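Local coordinates for tRNA uridine(34) acetyltransferase (Methanocaldococcus infernus, PDB 6IA8), which converts uridine 34, the wobble base of tRNA, to 5-carboxymethyluridine with acetyl-CoA and S-adenosylmethionine, using a [4Fe-4S] cluster, at residues F411-K415 / N416-I420; L386-P389 / E390-K393; V217-Y221 / N222-K226. One frame throughout, in Å; residues are numbered along the deposited sequence.

Contact 1 (F411-K415 / N416-I420); sequences FEDVK and NDILI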
# COMPACT_ATOMS: atom_id res chain seq x y z
N PHE A 411 -9.74 -15.72 1.78
CA PHE A 411 -9.92 -16.87 2.65
C PHE A 411 -9.93 -16.34 4.07
O PHE A 411 -9.04 -15.58 4.46
CB PHE A 411 -8.81 -17.91 2.47
CG PHE A 411 -9.10 -18.86 1.36
CD1 PHE A 411 -10.04 -19.89 1.53
CD2 PHE A 411 -8.49 -18.72 0.13
CE1 PHE A 411 -10.35 -20.76 0.48
CE2 PHE A 411 -8.80 -19.60 -0.92
CZ PHE A 411 -9.73 -20.60 -0.75
N GLU A 412 -10.92 -16.76 4.86
CA GLU A 412 -11.17 -16.16 6.16
C GLU A 412 -11.81 -17.20 7.05
O GLU A 412 -12.67 -17.95 6.59
CB GLU A 412 -12.11 -14.96 6.00
CG GLU A 412 -12.54 -14.30 7.29
CD GLU A 412 -13.59 -13.22 7.07
OE1 GLU A 412 -13.61 -12.62 5.97
OE2 GLU A 412 -14.40 -12.98 8.00
N ASP A 413 -11.37 -17.25 8.31
CA ASP A 413 -12.08 -17.93 9.40
C ASP A 413 -13.27 -17.04 9.72
O ASP A 413 -13.12 -15.98 10.35
CB ASP A 413 -11.14 -18.12 10.59
CG ASP A 413 -11.85 -18.61 11.83
OD1 ASP A 413 -13.11 -18.62 11.86
OD2 ASP A 413 -11.14 -19.01 12.79
N VAL A 414 -14.47 -17.44 9.29
CA VAL A 414 -15.62 -16.56 9.40
C VAL A 414 -16.27 -16.65 10.77
O VAL A 414 -17.15 -15.84 11.07
CB VAL A 414 -16.69 -16.86 8.34
CG1 VAL A 414 -16.12 -16.72 6.95
CG2 VAL A 414 -17.27 -18.26 8.56
N LYS A 415 -15.87 -17.63 11.59
CA LYS A 415 -16.30 -17.64 12.98
C LYS A 415 -15.54 -16.61 13.81
O LYS A 415 -16.14 -15.84 14.57
CB LYS A 415 -16.11 -19.04 13.58
CG LYS A 415 -16.39 -19.16 15.07
CD LYS A 415 -16.29 -20.61 15.53
CE LYS A 415 -16.53 -20.76 17.06
NZ LYS A 415 -15.57 -19.97 17.89
N ASN A 416 -14.22 -16.60 13.70
CA ASN A 416 -13.39 -15.70 14.50
C ASN A 416 -12.98 -14.45 13.76
O ASN A 416 -12.28 -13.61 14.34
CB ASN A 416 -12.14 -16.45 14.99
CG ASN A 416 -12.51 -17.67 15.83
OD1 ASN A 416 -13.11 -17.53 16.89
ND2 ASN A 416 -12.18 -18.86 15.35
N ASP A 417 -13.35 -14.34 12.50
CA ASP A 417 -13.05 -13.18 11.65
C ASP A 417 -11.54 -12.97 11.51
O ASP A 417 -11.03 -11.91 11.84
CB ASP A 417 -13.71 -11.92 12.18
CG ASP A 417 -15.22 -12.04 12.24
OD1 ASP A 417 -15.80 -12.72 11.37
OD2 ASP A 417 -15.84 -11.45 13.15
N ILE A 418 -10.85 -13.98 11.00
CA ILE A 418 -9.40 -13.95 10.81
C ILE A 418 -9.10 -14.13 9.33
O ILE A 418 -9.55 -15.11 8.72
CB ILE A 418 -8.68 -15.03 11.64
CG1 ILE A 418 -9.05 -14.92 13.11
CG2 ILE A 418 -7.16 -14.90 11.41
CD1 ILE A 418 -8.38 -15.93 14.02
N LEU A 419 -8.34 -13.20 8.75
CA LEU A 419 -8.09 -13.14 7.32
C LEU A 419 -6.77 -13.83 7.03
O LEU A 419 -5.75 -13.48 7.63
CB LEU A 419 -8.05 -11.68 6.86
CG LEU A 419 -7.67 -11.41 5.41
CD1 LEU A 419 -8.70 -11.90 4.46
CD2 LEU A 419 -7.40 -9.90 5.23
N ILE A 420 -6.80 -14.78 6.10
CA ILE A 420 -5.66 -15.62 5.78
C ILE A 420 -4.98 -15.20 4.48
O ILE A 420 -3.76 -15.33 4.35
CB ILE A 420 -6.10 -17.10 5.72
CG1 ILE A 420 -6.49 -17.57 7.14
CG2 ILE A 420 -5.02 -17.94 5.15
CD1 ILE A 420 -7.40 -18.79 7.14
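Asp-413 grips Asn-416 across the turn with its carboxylate and Ile-418 with its backbone. CB of Asp-413 packs against CB of Ile-418 at 4.1 Å, the two on the same face of the sheet. From there chi1 of 171° sets CG opposite the backbone N and swings the carboxylate towards the turn. OD1 takes the backbone N of Asn-416 at 2.9 Å, a nearly straight bond that arrives from above the carboxylate plane; Lys-415 N adds a weak one. OD2 receives ND2 of Asn-416 at 2.8 Å on its syn side but tilted 24° out of the carboxylate plane, while the oxygen lies near that amide's plane; it also accepts the backbone N of Asp-388. With an alanine here the turn would probably lose its acceptor for the N-H groups of Asn-416 and Asp-388, setting the Asn-416 amide free to rotate.

Behind the turn, Asp-413 N donates to Ile-418 O at 2.8 Å, and Ile-420 N to Phe-411 O at 2.9 Å. On the other face, Glu-412 OE2 comes within 3.7 Å of Asp-417 OD1, the two acids side by side; long, weak ion pairs from both to Arg-374 may ease the repulsion.

Asp-413 O accepts Ile-418 N at 3.1 Å and, weakly, Asp-417 N. Asp-417, with phi and psi both positive, and Ile-418 thus share one partner: a G1 beta bulge. It closes the hairpin of strands 404-413 and 418-427 in the GNAT acetyltransferase fold, where the ring of Phe-411 meets Tyr-469, an acetyl-CoA-binding residue by similarity.

Contact 2 (L386-P389 / E390-K393); sequences LPDP and EHIK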
# COMPACT_ATOMS: atom_id res chain seq x y z
N LEU A 386 -5.61 -18.55 16.61
CA LEU A 386 -5.27 -18.89 15.24
C LEU A 386 -6.53 -19.31 14.51
O LEU A 386 -7.52 -19.69 15.13
CB LEU A 386 -4.24 -20.03 15.17
CG LEU A 386 -2.85 -19.72 15.72
CD1 LEU A 386 -2.08 -21.00 15.97
CD2 LEU A 386 -2.07 -18.83 14.79
N PRO A 387 -6.50 -19.32 13.19
CA PRO A 387 -7.70 -19.69 12.42
C PRO A 387 -8.21 -21.08 12.77
O PRO A 387 -7.44 -22.01 12.99
CB PRO A 387 -7.22 -19.65 10.98
CG PRO A 387 -6.12 -18.63 10.97
CD PRO A 387 -5.41 -18.82 12.33
N ASP A 388 -9.52 -21.20 12.84
CA ASP A 388 -10.20 -22.47 13.10
C ASP A 388 -10.51 -23.11 11.75
O ASP A 388 -11.42 -22.63 11.06
CB ASP A 388 -11.48 -22.23 13.89
CG ASP A 388 -12.26 -23.50 14.18
OD1 ASP A 388 -11.96 -24.57 13.59
OD2 ASP A 388 -13.18 -23.41 15.01
N PRO A 389 -9.82 -24.16 11.34
CA PRO A 389 -10.03 -24.70 9.98
C PRO A 389 -11.45 -25.18 9.70
O PRO A 389 -11.87 -25.18 8.53
CB PRO A 389 -9.03 -25.86 9.90
CG PRO A 389 -8.79 -26.26 11.32
CD PRO A 389 -8.91 -24.99 12.14
N GLU A 390 -12.22 -25.54 10.72
CA GLU A 390 -13.62 -25.90 10.48
C GLU A 390 -14.43 -24.74 9.92
O GLU A 390 -15.54 -24.97 9.43
CB GLU A 390 -14.28 -26.38 11.77
CG GLU A 390 -13.81 -27.75 12.24
CD GLU A 390 -14.61 -28.26 13.43
OE1 GLU A 390 -15.77 -27.81 13.61
OE2 GLU A 390 -14.09 -29.10 14.18
N HIS A 391 -13.91 -23.51 9.97
CA HIS A 391 -14.71 -22.35 9.59
C HIS A 391 -13.98 -21.48 8.58
O HIS A 391 -14.33 -20.32 8.43
CB HIS A 391 -15.10 -21.53 10.81
CG HIS A 391 -15.95 -22.28 11.79
ND1 HIS A 391 -17.29 -22.50 11.59
CD2 HIS A 391 -15.64 -22.86 12.98
CE1 HIS A 391 -17.78 -23.18 12.61
NE2 HIS A 391 -16.80 -23.42 13.47
N ILE A 392 -13.00 -22.01 7.88
CA ILE A 392 -12.31 -21.24 6.85
C ILE A 392 -13.11 -21.37 5.56
O ILE A 392 -13.39 -22.47 5.09
CB ILE A 392 -10.87 -21.74 6.66
CG1 ILE A 392 -10.04 -21.49 7.91
CG2 ILE A 392 -10.20 -21.05 5.46
CD1 ILE A 392 -8.64 -22.06 7.86
N LYS A 393 -13.46 -20.24 4.98
CA LYS A 393 -14.26 -20.22 3.77
C LYS A 393 -13.65 -19.24 2.78
O LYS A 393 -12.93 -18.32 3.17
CB LYS A 393 -15.69 -19.77 4.05
CG LYS A 393 -16.45 -20.68 5.00
CD LYS A 393 -17.94 -20.39 4.98
CE LYS A 393 -18.67 -21.17 6.08
NZ LYS A 393 -18.23 -22.60 6.17
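A tight turn with one short step of 3-10 conformation, carried by Pro-389 and Glu-390, brings Asp-388 against His-391 just before strand 392-401 begins. The backbone closes it: His-391 N donates to Asp-388 O at 2.9 Å, approaching from above the carbonyl plane. One residue on, Ile-392 N reaches Pro-389 O in a straight but long and weak bond.

The side chain of Asp-388 follows the turn round. Its CG stands opposite the backbone N (chi1 179°), which carries OD1 over the start of the 3-10 step; there OD1 accepts Glu-390 N at 3.0 Å, again from above the plane of the acceptor group, and rests 3.5 Å from CB of Glu-390. The other oxygen, OD2, meets the histidine at a ring edge, 3.2 Å from CD2 of His-391 and near the ring plane. Carboxylate and imidazole stand almost perpendicular. It is a carbon that OD2 touches, with NE2 further off.

On the inner side the contact is greasy. CD1 of Ile-392 lies 3.7 Å from CA of Pro-389 and reaches CB of Pro-387 at 4.2 Å, so both prolines touch this one methyl.

An Asp oxygen taking the N-H two residues on is an Asx turn, here built into a beta turn. It leads the chain into edge strand 392-401 of the GNAT sheet, beside Tyr-469, which by similarity binds acetyl-CoA.

Contact 3 (V217-Y221 / N222-K226); sequences VQSIY and NEILK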
# COMPACT_ATOMS: atom_id res chain seq x y z
N VAL A 217 -2.65 12.56 -1.08
CA VAL A 217 -3.97 13.18 -1.18
C VAL A 217 -4.14 14.29 -0.14
O VAL A 217 -4.57 15.40 -0.46
CB VAL A 217 -5.07 12.12 -1.05
CG1 VAL A 217 -6.44 12.76 -1.09
CG2 VAL A 217 -4.92 11.06 -2.15
N GLN A 218 -3.83 13.97 1.13
CA GLN A 218 -3.93 14.86 2.28
C GLN A 218 -5.39 15.14 2.62
O GLN A 218 -5.83 14.78 3.71
CB GLN A 218 -3.18 16.15 2.05
CG GLN A 218 -1.80 16.01 1.43
CD GLN A 218 -0.95 14.93 2.06
OE1 GLN A 218 -1.26 14.39 3.11
NE2 GLN A 218 0.15 14.61 1.39
N SER A 219 -6.13 15.74 1.68
CA SER A 219 -7.54 16.07 1.84
C SER A 219 -8.27 15.89 0.51
O SER A 219 -7.69 16.04 -0.57
CB SER A 219 -7.69 17.53 2.34
OG SER A 219 -9.04 17.91 2.40
N ILE A 220 -9.57 15.62 0.60
CA ILE A 220 -10.42 15.58 -0.58
C ILE A 220 -11.22 16.87 -0.78
O ILE A 220 -12.09 16.93 -1.68
CB ILE A 220 -11.37 14.37 -0.54
CG1 ILE A 220 -12.36 14.48 0.61
CG2 ILE A 220 -10.59 13.08 -0.49
CD1 ILE A 220 -13.53 13.46 0.50
N TYR A 221 -10.94 17.92 -0.00
CA TYR A 221 -11.68 19.17 -0.12
C TYR A 221 -10.80 20.25 -0.73
O TYR A 221 -9.77 20.61 -0.16
CB TYR A 221 -12.20 19.64 1.24
CG TYR A 221 -13.10 18.64 1.93
CD1 TYR A 221 -14.30 18.27 1.37
CD2 TYR A 221 -12.73 18.05 3.16
CE1 TYR A 221 -15.13 17.33 2.00
CE2 TYR A 221 -13.54 17.14 3.79
CZ TYR A 221 -14.74 16.79 3.21
OH TYR A 221 -15.55 15.89 3.85
N ASN A 222 -11.21 20.79 -1.89
CA ASN A 222 -10.39 21.79 -2.56
C ASN A 222 -10.19 23.04 -1.72
O ASN A 222 -9.14 23.70 -1.84
CB ASN A 222 -11.00 22.14 -3.92
CG ASN A 222 -10.70 21.07 -4.97
OD1 ASN A 222 -9.76 20.28 -4.84
ND2 ASN A 222 -11.51 21.02 -5.99
N GLU A 223 -11.16 23.38 -0.87
CA GLU A 223 -10.99 24.53 0.02
C GLU A 223 -9.76 24.35 0.89
O GLU A 223 -8.96 25.28 1.05
CB GLU A 223 -12.22 24.74 0.90
CG GLU A 223 -12.07 25.92 1.86
CD GLU A 223 -12.56 25.62 3.29
OE1 GLU A 223 -12.26 26.41 4.20
OE2 GLU A 223 -13.25 24.59 3.51
N ILE A 224 -9.63 23.16 1.50
CA ILE A 224 -8.51 22.86 2.38
C ILE A 224 -7.20 22.82 1.59
O ILE A 224 -6.18 23.34 2.03
CB ILE A 224 -8.76 21.53 3.11
CG1 ILE A 224 -10.12 21.52 3.80
CG2 ILE A 224 -7.64 21.23 4.10
CD1 ILE A 224 -10.35 22.63 4.75
N LEU A 225 -7.22 22.17 0.42
CA LEU A 225 -6.01 22.07 -0.40
C LEU A 225 -5.52 23.45 -0.81
O LEU A 225 -4.32 23.74 -0.71
CB LEU A 225 -6.28 21.22 -1.63
CG LEU A 225 -6.71 19.78 -1.34
CD1 LEU A 225 -7.16 19.05 -2.59
CD2 LEU A 225 -5.56 19.00 -0.64
N LYS A 226 -6.43 24.32 -1.26
CA LYS A 226 -6.03 25.67 -1.66
C LYS A 226 -5.59 26.48 -0.45
O LYS A 226 -4.60 27.21 -0.51
CB LYS A 226 -7.19 26.37 -2.36
CG LYS A 226 -7.54 25.82 -3.73
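Two donors grip the carbonyl oxygen of Val-217, Ser-219 N at 2.7 Å and NE2 of His-232, while CD2 of Leu-225 packs against the same oxygen at 3.7 Å. The bond to Ser-219 spans a single residue, Gln-218, whose positive phi and negative psi make this a gamma turn off the end of the strand.

Ser-219 then shapes the next bend. With chi1 at 175°, its OG turns forward to accept Tyr-221 N at 3.1 Å, an ST turn, and the same oxygen lies 3.7 Å from CB of Ile-224. Tyr-221, at the N-cap position, opens the helix: its O receives Leu-225 N at 3.0 Å, nearly straight and in the carbonyl plane. Its CB packs on CG1 of Ile-224 at 3.8 Å, and CG1 of Ile-220 sits over the centre of one ring face.

The loop thus joins strand 212-218 to helix 222-227 in the radical SAM core. Val-217 packs on the neighbouring strand 250-255; Tyr-221 OH hydrogen-bonds to Met-266 O on helix 264-276; and Asn-222 OD1 accepts a hydrogen bond from Val-234 N while its ND2 donates to Glu-235 OE1, at the start of helix 234-245.

From the N terminus, contact 3 comes first, turning the chain from the end of strand 212-218, in the parallel sheet of the radical SAM core, into helix 222-227. Much later, contact 2 bends the loop after helix 376-383 into strand 392-401, and contact 1 then closes the hairpin between strands 404-413 and 418-427. The three follow in series; none nests in or crosses another. Contacts 1 and 2 touch, their centres 6 Å apart, because strands 392-401 and 404-413 are neighbours: Glu-412 O and Lys-393 N probably hydrogen-bond there at 2.9 Å. Contact 3 belongs to the other domain, its nearest atoms about 22 Å from contact 1.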